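Side-chain contacts in Cas13d (uncultured Ruminococcus sp, PDB 6IV9), which probably matures its own CRISPR RNA and, guided by it, cleaves target RNA through two HEPN domains, and is held here as the binary complex with crRNA: residues Glu604-Lys609 with His616-Phe621; Arg585-Ile590 with Asn624-Ser629; Lys703-Gln708 with Val715-Ala720; Gln642-Val647 with Gly725-Val730. The protein carries 2 engineered substitutions. All coordinates share one frame; numbering follows the deposited sequence.

Interaction 1 (Glu604-Lys609 with His616-Phe621); sequences EILKLK and HGLRNF. With nucleotides of chain B.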
# COMPACT_ATOMS: atom_id res chain seq x y z
N GLU A 604 27.89 8.88 26.19
CA GLU A 604 29.08 8.28 26.84
C GLU A 604 29.28 6.83 26.40
O GLU A 604 30.36 6.50 25.97
CB GLU A 604 28.84 8.32 28.35
CG GLU A 604 30.02 7.88 29.18
CD GLU A 604 29.86 8.20 30.66
OE1 GLU A 604 30.68 8.95 31.17
OE2 GLU A 604 28.93 7.71 31.28
N ILE A 605 28.24 6.02 26.44
CA ILE A 605 28.34 4.59 26.04
C ILE A 605 28.75 4.46 24.58
O ILE A 605 29.55 3.60 24.28
CB ILE A 605 26.97 3.93 26.26
CG1 ILE A 605 26.62 3.83 27.74
CG2 ILE A 605 26.91 2.58 25.59
CD1 ILE A 605 25.26 3.26 27.97
N LEU A 606 28.20 5.28 23.69
CA LEU A 606 28.50 5.15 22.24
C LEU A 606 29.60 6.11 21.79
O LEU A 606 29.85 6.13 20.61
CB LEU A 606 27.21 5.39 21.45
CG LEU A 606 26.02 4.52 21.85
CD1 LEU A 606 24.79 4.91 21.07
CD2 LEU A 606 26.35 3.06 21.63
N LYS A 607 30.15 6.91 22.71
CA LYS A 607 31.22 7.89 22.39
C LYS A 607 30.76 8.84 21.29
O LYS A 607 31.54 9.17 20.44
CB LYS A 607 32.46 7.13 21.94
CG LYS A 607 33.03 6.21 23.00
CD LYS A 607 34.38 5.73 22.65
CE LYS A 607 34.69 4.37 23.25
NZ LYS A 607 34.53 4.39 24.71
N LEU A 608 29.53 9.31 21.37
CA LEU A 608 28.97 10.14 20.28
C LEU A 608 29.74 11.45 20.09
O LEU A 608 29.86 11.87 18.95
CB LEU A 608 27.50 10.40 20.59
CG LEU A 608 26.59 9.18 20.53
CD1 LEU A 608 25.14 9.58 20.56
CD2 LEU A 608 26.91 8.34 19.31
N LYS A 609 30.21 12.06 21.16
CA LYS A 609 30.85 13.39 21.03
C LYS A 609 32.37 13.28 21.04
O LYS A 609 33.02 14.32 21.07
CB LYS A 609 30.32 14.29 22.14
CG LYS A 609 28.98 14.92 21.81
CD LYS A 609 28.14 15.27 22.99
CE LYS A 609 27.00 16.19 22.62
NZ LYS A 609 26.17 16.54 23.79
N HIS A 616 34.43 3.95 17.44
CA HIS A 616 32.95 4.01 17.25
C HIS A 616 32.36 2.66 16.81
O HIS A 616 31.34 2.67 16.15
CB HIS A 616 32.58 5.14 16.30
CG HIS A 616 32.88 6.49 16.84
ND1 HIS A 616 32.33 6.96 17.99
CD2 HIS A 616 33.68 7.47 16.38
CE1 HIS A 616 32.77 8.17 18.23
NE2 HIS A 616 33.60 8.50 17.26
N GLY A 617 32.97 1.55 17.19
CA GLY A 617 32.44 0.28 16.69
C GLY A 617 31.01 0.02 17.14
O GLY A 617 30.21 -0.33 16.31
N LEU A 618 30.74 0.22 18.42
CA LEU A 618 29.39 -0.03 18.97
C LEU A 618 28.37 0.91 18.32
O LEU A 618 27.31 0.47 17.97
CB LEU A 618 29.43 0.13 20.48
CG LEU A 618 28.14 -0.20 21.21
CD1 LEU A 618 27.65 -1.58 20.86
CD2 LEU A 618 28.32 -0.05 22.69
N ARG A 619 28.74 2.18 18.15
CA ARG A 619 27.81 3.14 17.53
C ARG A 619 27.50 2.66 16.11
O ARG A 619 26.36 2.64 15.73
CB ARG A 619 28.48 4.51 17.46
CG ARG A 619 27.66 5.60 16.79
CD ARG A 619 28.52 6.76 16.35
NE ARG A 619 29.38 6.44 15.23
CZ ARG A 619 30.23 7.27 14.67
NH1 ARG A 619 30.32 8.51 15.12
NH2 ARG A 619 30.98 6.88 13.67
N ASN A 620 28.53 2.27 15.38
CA ASN A 620 28.37 1.80 13.99
C ASN A 620 27.52 0.53 13.96
O ASN A 620 26.70 0.40 13.09
CB ASN A 620 29.73 1.63 13.32
CG ASN A 620 30.45 2.95 13.18
OD1 ASN A 620 29.85 4.01 13.27
ND2 ASN A 620 31.74 2.90 12.94
N PHE A 621 27.74 -0.38 14.90
CA PHE A 621 26.96 -1.64 14.93
C PHE A 621 25.48 -1.33 15.14
O PHE A 621 24.68 -1.87 14.44
CB PHE A 621 27.49 -2.56 16.02
CG PHE A 621 26.73 -3.86 16.15
CD1 PHE A 621 27.02 -4.93 15.32
CD2 PHE A 621 25.72 -4.01 17.08
CE1 PHE A 621 26.32 -6.11 15.42
CE2 PHE A 621 25.03 -5.19 17.17
CZ PHE A 621 25.33 -6.24 16.35
P A B 49 33.01 0.20 11.15
OP1 A B 49 33.21 0.30 12.58
OP2 A B 49 31.64 0.16 10.48
O5' A B 49 33.75 1.37 10.36
C5' A B 49 35.16 1.64 10.59
C4' A B 49 35.63 2.76 9.70
O4' A B 49 35.52 2.34 8.33
C3' A B 49 34.84 4.07 9.79
O3' A B 49 35.35 4.84 10.87
C2' A B 49 35.06 4.67 8.42
O2' A B 49 36.33 5.26 8.29
C1' A B 49 35.11 3.42 7.54
N9 A B 49 33.83 3.10 6.94
C8 A B 49 32.85 2.23 7.36
N7 A B 49 31.81 2.19 6.56
C5 A B 49 32.11 3.12 5.57
C6 A B 49 31.41 3.56 4.44
N6 A B 49 30.21 3.09 4.09
N1 A B 49 32.00 4.50 3.66
C2 A B 49 33.20 4.96 4.01
N3 A B 49 33.96 4.62 5.05
C4 A B 49 33.36 3.68 5.79
P A B 50 34.40 5.75 11.76
OP1 A B 50 35.14 6.18 12.94
OP2 A B 50 33.11 5.04 11.98
O5' A B 50 34.02 6.90 10.74
C5' A B 50 34.96 7.91 10.40
C4' A B 50 34.34 8.86 9.42
O4' A B 50 34.11 8.16 8.16
C3' A B 50 32.95 9.41 9.76
O3' A B 50 32.83 10.38 10.81
C2' A B 50 32.49 9.90 8.38
O2' A B 50 32.90 11.23 8.16
C1' A B 50 33.09 8.83 7.44
N9 A B 50 32.10 7.84 7.02
C8 A B 50 31.67 6.72 7.69
N7 A B 50 30.70 6.08 7.07
C5 A B 50 30.47 6.84 5.93
C6 A B 50 29.57 6.69 4.86
N6 A B 50 28.71 5.69 4.77
N1 A B 50 29.60 7.63 3.89
C2 A B 50 30.47 8.64 3.98
N3 A B 50 31.36 8.89 4.94
C4 A B 50 31.32 7.94 5.89
O HOH W 1 30.80 3.64 19.68
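Arg619 crosses Leu608 at a slant and passes the carbonyl of Leu606 on its way to the RNA. Its CB faces the carbonyl of Leu606. CG comes next, anti to the backbone N (chi1 178°), and with CD it runs against one methyl branch of Leu608; CD is 3.7 Å from Leu608 CD2. The chain then bends at chi3 (70°), and the guanidinium lies over the His616 ring, with Arg619 NH1 3.6 Å above the ring plane near its centre. NE and NH2 grip Asn620 side-on, both giving hydrogen bonds to OD1. Arg619 NH2 uses a lone pair of Asn620 OD1 at 3.1 Å, while NE comes from above the carbonyl plane. With OD1 held, the amide turns its nitrogen to the RNA. Asn620 ND2 bonds to OP1 of A49 of chain B at 3.0 Å, almost straight (175°). It also bonds to OP2 of A50 of chain B at 2.7 Å. A lysine in place of Asn620 would probably leave the guanidinium without its acceptor and set it free to turn.

Away from the RNA, Leu606 CD2 meets Leu618 CG at 3.7 Å, the two side chains at about a right angle. A water joins Leu606 O to Arg619 N. Phe584 of helix 581-591 packs on Leu606, Leu608 and Arg619. Helix 599-606 closes in a Schellman motif at Lys607, and His616 is the N-cap of helix 617-627. The arrangement is a helix-loop-helix whose second helix offers its first turn to two successive backbone phosphates of the bound RNA.

Interaction 2 (Arg585-Ile590 with Asn624-Ser629); sequences RDALTI and NNVIES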
# COMPACT_ATOMS: atom_id res chain seq x y z
N ARG A 585 18.86 6.71 21.23
CA ARG A 585 18.00 6.39 22.40
C ARG A 585 16.90 5.43 21.95
O ARG A 585 16.63 4.50 22.67
CB ARG A 585 17.40 7.65 23.01
CG ARG A 585 16.35 7.35 24.06
CD ARG A 585 15.77 8.56 24.74
NE ARG A 585 16.71 9.22 25.62
CZ ARG A 585 16.94 8.87 26.87
NH1 ARG A 585 16.26 7.89 27.42
NH2 ARG A 585 17.85 9.50 27.56
N ASP A 586 16.32 5.65 20.78
CA ASP A 586 15.24 4.76 20.28
C ASP A 586 15.81 3.35 20.13
O ASP A 586 15.18 2.43 20.56
CB ASP A 586 14.68 5.26 18.95
CG ASP A 586 13.77 6.47 19.05
OD1 ASP A 586 13.28 6.73 20.14
OD2 ASP A 586 13.58 7.12 18.04
N ALA A 587 16.99 3.22 19.54
CA ALA A 587 17.60 1.89 19.32
C ALA A 587 17.93 1.18 20.63
O ALA A 587 17.56 0.05 20.79
CB ALA A 587 18.81 2.02 18.44
N LEU A 588 18.60 1.85 21.56
CA LEU A 588 18.93 1.20 22.85
C LEU A 588 17.65 0.82 23.60
O LEU A 588 17.61 -0.23 24.14
CB LEU A 588 19.79 2.15 23.68
CG LEU A 588 21.29 2.02 23.45
CD1 LEU A 588 21.64 2.16 21.99
CD2 LEU A 588 22.05 3.01 24.29
N THR A 589 16.65 1.69 23.60
CA THR A 589 15.37 1.44 24.31
C THR A 589 14.63 0.23 23.71
O THR A 589 14.11 -0.55 24.46
CB THR A 589 14.48 2.69 24.26
OG1 THR A 589 15.22 3.79 24.79
CG2 THR A 589 13.19 2.53 25.02
N ILE A 590 14.59 0.11 22.39
CA ILE A 590 13.88 -1.05 21.78
C ILE A 590 14.57 -2.35 22.17
O ILE A 590 13.90 -3.34 22.28
CB ILE A 590 13.62 -0.87 20.27
CG1 ILE A 590 12.31 -1.53 19.86
CG2 ILE A 590 14.77 -1.35 19.41
CD1 ILE A 590 11.85 -1.16 18.48
N ASN A 624 24.05 0.40 11.89
CA ASN A 624 23.86 -0.55 10.77
C ASN A 624 22.74 -1.55 11.03
O ASN A 624 22.03 -1.85 10.10
CB ASN A 624 25.11 -1.38 10.51
CG ASN A 624 26.27 -0.57 10.00
OD1 ASN A 624 26.16 0.63 9.86
ND2 ASN A 624 27.37 -1.23 9.73
N ASN A 625 22.64 -2.07 12.25
CA ASN A 625 21.68 -3.16 12.52
C ASN A 625 20.35 -2.69 13.10
O ASN A 625 19.43 -3.48 13.07
CB ASN A 625 22.33 -4.20 13.42
CG ASN A 625 23.47 -4.84 12.68
OD1 ASN A 625 23.24 -5.67 11.82
ND2 ASN A 625 24.67 -4.40 12.95
N VAL A 626 20.27 -1.50 13.65
CA VAL A 626 18.97 -1.10 14.24
C VAL A 626 18.44 0.15 13.55
O VAL A 626 17.41 0.07 12.93
CB VAL A 626 19.08 -0.91 15.76
CG1 VAL A 626 17.75 -0.60 16.39
CG2 VAL A 626 19.71 -2.13 16.42
N ILE A 627 19.18 1.24 13.63
CA ILE A 627 18.72 2.55 13.09
C ILE A 627 18.48 2.43 11.59
O ILE A 627 17.51 2.97 11.14
CB ILE A 627 19.71 3.67 13.43
CG1 ILE A 627 19.82 3.89 14.94
CG2 ILE A 627 19.34 4.94 12.69
CD1 ILE A 627 20.92 4.82 15.37
N GLU A 628 19.32 1.71 10.87
CA GLU A 628 19.17 1.61 9.39
C GLU A 628 18.19 0.50 8.98
O GLU A 628 18.05 0.27 7.81
CB GLU A 628 20.53 1.46 8.71
CG GLU A 628 21.38 2.70 8.83
CD GLU A 628 22.66 2.67 8.01
OE1 GLU A 628 22.96 1.64 7.40
OE2 GLU A 628 23.36 3.68 8.00
N SER A 629 17.58 -0.17 9.94
CA SER A 629 16.62 -1.22 9.59
C SER A 629 15.26 -0.58 9.28
O SER A 629 14.72 0.07 10.12
CB SER A 629 16.46 -2.22 10.68
OG SER A 629 15.29 -2.96 10.48
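Ala587 and Val626 meet methyl to methyl at the centre of this contact. Ala587 CB is 3.5 Å from Val626 CG1, tighter than usual for two carbons. Val626 places that branch by turning CG1 anti to its own N (chi1 -176°), which sends it over the alanine and also to 3.8 Å from Ala587 CA. Ile627 adds its CG1, 4.1 Å from Ala587 CB. Ile590, one turn on from Ala587, reaches Val626 CG1 with its CG2 at 4.3 Å. No hydrogen bond crosses, and all four residues are buried.

The next shell is largely apolar. Phe632 of helix 630-638 packs on both Ile590 and Val626. Ile724 of helix 713-760 covers Val626 as well. Further out, polar side chains tie down helix 581-591: Asp586 makes a salt bridge to Arg253 and a hydrogen bond to Tyr256, and Arg585 a salt bridge to Asp599. Within helix 581-591, Thr589 OG1 bonds to Arg585 O at 2.6 Å, from the opposite face of the carbonyl to Thr589 N. In the other helix a wider pi-type turn at 624-627 precedes the exit, where Ser629 N bonds to Val626 O. Ser629 then caps helix 630-638.

This is helix-to-helix packing through a small residue. The alanine lets helix 581-591 and the end of helix 617-627 come close, with CA atoms of Ala587 and Val626 6.1 Å apart, in a buried all-helical core.

Interaction 3 (Lys703-Gln708 with Val715-Ala720); sequences KNVKQQ and VAKERA. With nucleotides of chain B.
Lys717 is the tight part of this contact, and its tip is gripped from two sides. Its NZ gives one hydrogen bond to Gln707 O at 2.9 Å, in the carbonyl plane and on a lone pair. It gives another to OP1 of A48 of chain B at 2.8 Å. The side chain is extended all the way from CG, anti to the backbone N (chi1 -178°), and this length carries the ammonium from the helix to the RNA. On the way Lys717 CD passes 3.7 Å from Lys706 O. The buried charge is thus met by a phosphate and a carbonyl, which would probably keep it protonated. The setting is a loop folded back on helix 713-760, where a helix lysine and the loop backbone together form part of a phosphate-binding site for the bound RNA.

Packing is slacker towards Val705. Its CG2 lies 4.1 Å from Lys717 CG and 4.5 Å from Ala720 CB. Phe621 of helix 617-627 touches both Val705 and Ala720. The solvent side is at Asn704 and Lys706: the exposed Lys706 leads its chain away from the helix and bends back to its own loop, NZ bonding to Asn704 O at 3.1 Å from above the carbonyl plane.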
# COMPACT_ATOMS: atom_id res chain seq x y z
N LYS A 703 26.92 -5.04 24.05
CA LYS A 703 27.90 -4.00 24.41
C LYS A 703 29.33 -4.39 24.01
O LYS A 703 30.09 -3.50 23.72
CB LYS A 703 27.75 -3.59 25.87
CG LYS A 703 28.41 -4.54 26.84
CD LYS A 703 28.18 -4.22 28.28
CE LYS A 703 28.32 -5.44 29.15
NZ LYS A 703 28.12 -5.10 30.57
N ASN A 704 29.66 -5.68 23.98
CA ASN A 704 31.05 -6.09 23.66
C ASN A 704 31.18 -6.65 22.24
O ASN A 704 32.19 -7.24 21.95
CB ASN A 704 31.63 -7.02 24.71
CG ASN A 704 31.63 -6.37 26.07
OD1 ASN A 704 32.06 -5.23 26.22
ND2 ASN A 704 31.10 -7.05 27.06
N VAL A 705 30.18 -6.44 21.38
CA VAL A 705 30.25 -6.98 20.00
C VAL A 705 31.43 -6.29 19.31
O VAL A 705 31.63 -5.13 19.55
CB VAL A 705 28.94 -6.71 19.23
CG1 VAL A 705 28.66 -5.23 19.21
CG2 VAL A 705 29.00 -7.24 17.82
N LYS A 706 32.15 -7.01 18.46
CA LYS A 706 33.29 -6.38 17.76
C LYS A 706 32.86 -6.03 16.34
O LYS A 706 32.79 -6.92 15.52
CB LYS A 706 34.48 -7.33 17.75
CG LYS A 706 35.50 -7.08 18.86
CD LYS A 706 35.03 -7.54 20.20
CE LYS A 706 35.91 -7.05 21.33
NZ LYS A 706 35.11 -6.36 22.37
N GLN A 707 32.63 -4.74 16.10
CA GLN A 707 32.20 -4.26 14.77
C GLN A 707 33.29 -4.55 13.74
O GLN A 707 32.96 -4.96 12.65
CB GLN A 707 31.75 -2.81 14.86
CG GLN A 707 31.53 -2.17 13.52
CD GLN A 707 30.28 -2.61 12.80
OE1 GLN A 707 29.92 -2.04 11.80
NE2 GLN A 707 29.64 -3.63 13.31
N GLN A 708 34.55 -4.29 14.07
CA GLN A 708 35.64 -4.67 13.15
C GLN A 708 36.08 -6.07 13.56
O GLN A 708 37.20 -6.21 14.00
CB GLN A 708 36.77 -3.66 13.22
CG GLN A 708 36.33 -2.28 12.82
CD GLN A 708 37.48 -1.39 12.44
OE1 GLN A 708 38.26 -1.71 11.56
NE2 GLN A 708 37.59 -0.27 13.12
N VAL A 715 32.02 -14.90 14.59
CA VAL A 715 30.90 -15.82 14.94
C VAL A 715 29.95 -15.09 15.89
O VAL A 715 28.77 -15.09 15.63
CB VAL A 715 31.45 -17.13 15.53
CG1 VAL A 715 30.35 -18.11 15.89
CG2 VAL A 715 32.42 -17.80 14.57
N ALA A 716 30.47 -14.46 16.93
CA ALA A 716 29.60 -13.72 17.86
C ALA A 716 28.92 -12.55 17.14
O ALA A 716 27.79 -12.26 17.44
CB ALA A 716 30.37 -13.26 19.05
N LYS A 717 29.64 -11.86 16.25
CA LYS A 717 29.03 -10.70 15.56
C LYS A 717 27.88 -11.15 14.66
O LYS A 717 26.86 -10.51 14.68
CB LYS A 717 30.07 -9.95 14.72
CG LYS A 717 29.52 -8.73 14.02
CD LYS A 717 30.43 -8.14 13.01
CE LYS A 717 29.88 -6.88 12.39
NZ LYS A 717 30.78 -6.34 11.36
N GLU A 718 28.06 -12.23 13.91
CA GLU A 718 27.00 -12.72 13.00
C GLU A 718 25.78 -13.11 13.83
O GLU A 718 24.68 -12.82 13.43
CB GLU A 718 27.50 -13.88 12.15
CG GLU A 718 28.35 -13.47 10.98
CD GLU A 718 27.84 -12.30 10.15
OE1 GLU A 718 26.74 -12.40 9.61
OE2 GLU A 718 28.55 -11.28 10.08
N ARG A 719 25.99 -13.77 14.96
CA ARG A 719 24.87 -14.19 15.83
C ARG A 719 24.14 -12.97 16.40
O ARG A 719 22.93 -13.00 16.46
CB ARG A 719 25.38 -15.11 16.94
CG ARG A 719 24.28 -15.85 17.67
CD ARG A 719 24.59 -15.95 19.14
NE ARG A 719 25.65 -16.88 19.42
CZ ARG A 719 26.91 -16.57 19.67
NH1 ARG A 719 27.23 -15.78 20.67
NH2 ARG A 719 27.86 -17.14 18.96
N ALA A 720 24.87 -11.94 16.79
CA ALA A 720 24.24 -10.72 17.33
C ALA A 720 23.36 -10.09 16.24
O ALA A 720 22.28 -9.69 16.52
CB ALA A 720 25.30 -9.76 17.78
P A B 48 30.20 -3.98 8.37
OP1 A B 48 29.70 -4.37 9.71
OP2 A B 48 29.41 -3.10 7.49
O5' A B 48 31.60 -3.23 8.52
C5' A B 48 32.59 -3.70 9.43
C4' A B 48 33.90 -2.99 9.15
O4' A B 48 34.27 -3.17 7.76
C3' A B 48 33.83 -1.47 9.31
O3' A B 48 33.86 -1.08 10.67
C2' A B 48 35.02 -1.03 8.48
O2' A B 48 36.15 -1.32 9.28
C1' A B 48 34.90 -1.97 7.29
N9 A B 48 34.09 -1.41 6.23
C8 A B 48 32.79 -1.70 5.88
N7 A B 48 32.35 -1.01 4.85
C5 A B 48 33.44 -0.21 4.50
C6 A B 48 33.62 0.73 3.49
N6 A B 48 32.67 1.06 2.62
N1 A B 48 34.82 1.35 3.41
C2 A B 48 35.77 1.02 4.29
N3 A B 48 35.72 0.14 5.30
C4 A B 48 34.51 -0.45 5.34
P A B 49 33.01 0.20 11.15
OP1 A B 49 33.21 0.30 12.58
OP2 A B 49 31.64 0.16 10.48
O5' A B 49 33.75 1.37 10.36
C5' A B 49 35.16 1.64 10.59
C4' A B 49 35.63 2.76 9.70
O4' A B 49 35.52 2.34 8.33
C3' A B 49 34.84 4.07 9.79
O3' A B 49 35.35 4.84 10.87
C2' A B 49 35.06 4.67 8.42
O2' A B 49 36.33 5.26 8.29
C1' A B 49 35.11 3.42 7.54
N9 A B 49 33.83 3.10 6.94
C8 A B 49 32.85 2.23 7.36
N7 A B 49 31.81 2.19 6.56
C5 A B 49 32.11 3.12 5.57
C6 A B 49 31.41 3.56 4.44
N6 A B 49 30.21 3.09 4.09
N1 A B 49 32.00 4.50 3.66
C2 A B 49 33.20 4.96 4.01
N3 A B 49 33.96 4.62 5.05
C4 A B 49 33.36 3.68 5.79

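Interaction 4 (Gln642-Val647 with Gly725-Val730); sequences QKIREV and GLYLTV. With nucleotides of chain B.
Tyr727 points its hydroxyl at the backbone side of Arg645, and the two side chains cross at about a right angle. The guanidinium and ring planes are 70° apart, far from parallel. Tyr727 OH lies 3.4 Å from Arg645 CD and equally close to Arg645 CA; Arg645 CB is a little farther off, at 3.8 Å. CG of Tyr727 is anti to its backbone N (chi1 170°), which holds the ring out from helix 713-760. Arg645 bends at chi2 (61°) and wraps its CD past the hydroxyl. Ile644 comes in obliquely, its CG2 4.2 Å from Tyr727 OH.

The polar ends are satisfied outside this pair. Tyr727 OH is hydrogen-bonded to Ile590 O. Arg645 NH2 bonds to Ile697 O and Lys695 O, so the arginine ties its helix to the C-terminal end of helix 683-696 and the residue after it.

Thr729 belongs to the other side of helix 713-760. Its OG1 bonds to Gly725 O at 2.8 Å, tilted out of the carbonyl plane, on the face opposite Thr729 N. Its CG2 touches the sugar of U38 of chain B, 3.9 Å from C4'. A glycine here is likely to leave that sugar without its methyl neighbour and Gly725 O without its hydroxyl donor.

Helix 641-647 thus lies beside the long helix 713-760. Ile644 continues the contact to Met731 and Val735, Val647 packs on Met731 and Leu734, and Val730 faces helix 651-660.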
# COMPACT_ATOMS: atom_id res chain seq x y z
N GLN A 642 10.00 1.73 23.93
CA GLN A 642 9.88 1.13 25.27
C GLN A 642 8.66 0.20 25.35
O GLN A 642 8.78 -0.85 25.92
CB GLN A 642 9.82 2.25 26.29
CG GLN A 642 10.01 1.75 27.69
CD GLN A 642 8.96 2.45 28.50
OE1 GLN A 642 7.86 1.94 28.67
NE2 GLN A 642 9.28 3.65 28.93
N LYS A 643 7.53 0.63 24.81
CA LYS A 643 6.31 -0.21 24.85
C LYS A 643 6.51 -1.48 24.02
O LYS A 643 6.11 -2.52 24.47
CB LYS A 643 5.08 0.61 24.48
CG LYS A 643 4.69 1.61 25.55
CD LYS A 643 3.49 2.42 25.20
CE LYS A 643 3.41 3.70 26.00
NZ LYS A 643 3.42 3.41 27.44
N ILE A 644 7.14 -1.37 22.87
CA ILE A 644 7.37 -2.56 22.01
C ILE A 644 8.25 -3.56 22.76
O ILE A 644 7.96 -4.74 22.75
CB ILE A 644 8.01 -2.14 20.68
CG1 ILE A 644 6.97 -1.49 19.77
CG2 ILE A 644 8.68 -3.32 20.00
CD1 ILE A 644 5.75 -2.34 19.59
N ARG A 645 9.28 -3.07 23.44
CA ARG A 645 10.17 -3.97 24.19
C ARG A 645 9.37 -4.68 25.27
O ARG A 645 9.65 -5.81 25.50
CB ARG A 645 11.37 -3.23 24.79
CG ARG A 645 12.27 -4.11 25.62
CD ARG A 645 12.88 -5.25 24.84
NE ARG A 645 13.63 -6.20 25.64
CZ ARG A 645 13.12 -7.29 26.18
NH1 ARG A 645 11.85 -7.58 26.02
NH2 ARG A 645 13.88 -8.10 26.89
N GLU A 646 8.44 -4.00 25.94
CA GLU A 646 7.59 -4.64 26.98
C GLU A 646 6.67 -5.69 26.36
O GLU A 646 6.49 -6.74 26.93
CB GLU A 646 6.80 -3.61 27.76
CG GLU A 646 7.70 -2.73 28.60
CD GLU A 646 8.61 -3.47 29.56
OE1 GLU A 646 8.09 -4.19 30.43
OE2 GLU A 646 9.83 -3.32 29.43
N VAL A 647 6.11 -5.39 25.19
CA VAL A 647 5.20 -6.34 24.49
C VAL A 647 5.98 -7.59 24.13
O VAL A 647 5.41 -8.65 24.19
CB VAL A 647 4.52 -5.73 23.26
CG1 VAL A 647 3.79 -6.80 22.48
CG2 VAL A 647 3.57 -4.63 23.66
N GLY A 725 18.02 -9.04 14.10
CA GLY A 725 17.16 -9.08 12.92
C GLY A 725 15.87 -9.82 13.21
O GLY A 725 14.84 -9.37 12.77
N LEU A 726 15.95 -10.95 13.89
CA LEU A 726 14.73 -11.72 14.21
C LEU A 726 13.85 -10.92 15.16
O LEU A 726 12.67 -10.91 14.97
CB LEU A 726 15.11 -13.05 14.85
CG LEU A 726 13.94 -13.82 15.44
CD1 LEU A 726 12.92 -14.15 14.36
CD2 LEU A 726 14.41 -15.07 16.12
N TYR A 727 14.45 -10.29 16.16
CA TYR A 727 13.66 -9.52 17.15
C TYR A 727 12.91 -8.40 16.44
O TYR A 727 11.73 -8.27 16.62
CB TYR A 727 14.59 -8.92 18.20
CG TYR A 727 13.94 -7.92 19.11
CD1 TYR A 727 12.89 -8.28 19.92
CD2 TYR A 727 14.34 -6.60 19.14
CE1 TYR A 727 12.27 -7.38 20.75
CE2 TYR A 727 13.72 -5.68 19.96
CZ TYR A 727 12.68 -6.06 20.78
OH TYR A 727 12.05 -5.18 21.58
N LEU A 728 13.60 -7.64 15.60
CA LEU A 728 12.92 -6.53 14.89
C LEU A 728 11.84 -7.08 13.96
O LEU A 728 10.79 -6.48 13.87
CB LEU A 728 13.97 -5.74 14.11
CG LEU A 728 14.91 -4.92 14.98
CD1 LEU A 728 15.96 -4.22 14.13
CD2 LEU A 728 14.14 -3.93 15.81
N THR A 729 12.13 -8.16 13.26
CA THR A 729 11.15 -8.76 12.32
C THR A 729 9.90 -9.20 13.08
O THR A 729 8.82 -8.89 12.65
CB THR A 729 11.74 -9.95 11.57
OG1 THR A 729 12.86 -9.50 10.83
CG2 THR A 729 10.75 -10.60 10.64
N VAL A 730 10.07 -9.88 14.20
CA VAL A 730 8.87 -10.38 14.92
C VAL A 730 7.99 -9.22 15.41
O VAL A 730 6.81 -9.28 15.25
CB VAL A 730 9.29 -11.31 16.06
CG1 VAL A 730 8.16 -11.58 17.02
CG2 VAL A 730 9.89 -12.60 15.53
P U B 38 7.45 -9.14 5.34
OP1 U B 38 6.47 -8.40 6.07
OP2 U B 38 8.48 -8.50 4.57
O5' U B 38 8.14 -10.06 6.44
C5' U B 38 9.26 -10.78 6.10
C4' U B 38 9.51 -11.84 7.15
O4' U B 38 8.33 -12.67 7.27
C3' U B 38 10.61 -12.80 6.72
O3' U B 38 11.85 -12.25 7.18
C2' U B 38 10.22 -14.10 7.43
O2' U B 38 10.58 -14.08 8.80
C1' U B 38 8.71 -14.03 7.39
N1 U B 38 8.12 -14.79 6.29
C2 U B 38 6.87 -15.34 6.51
O2 U B 38 6.27 -15.21 7.57
N3 U B 38 6.34 -16.02 5.43
C4 U B 38 6.91 -16.18 4.17
O4 U B 38 6.31 -16.81 3.29
C5 U B 38 8.19 -15.53 4.01
C6 U B 38 8.73 -14.87 5.06

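The four contacts lie in one block, helical but for the loop 703-708, beside the crRNA. Interactions 1 and 2 share helix 617-627, their centres 12 Å apart, and Leu606 CD1 meets Leu588 CD1 at 4.3 Å. Interactions 1 and 3 bind successive phosphates of one stretch of RNA backbone: one binds the phosphates of A49 and A50 of chain B, the other that of A48. Phe621 joins them, its CE1 3.8 Å from Val705 CG2. Interactions 2 and 4 are about 11 Å apart between centres and are joined by a probable hydrogen bond, Tyr727 OH to Ile590 O at 2.7 Å. Interactions 3 and 4 both use helix 713-760 but do not touch; that helix also reaches U38 of chain B.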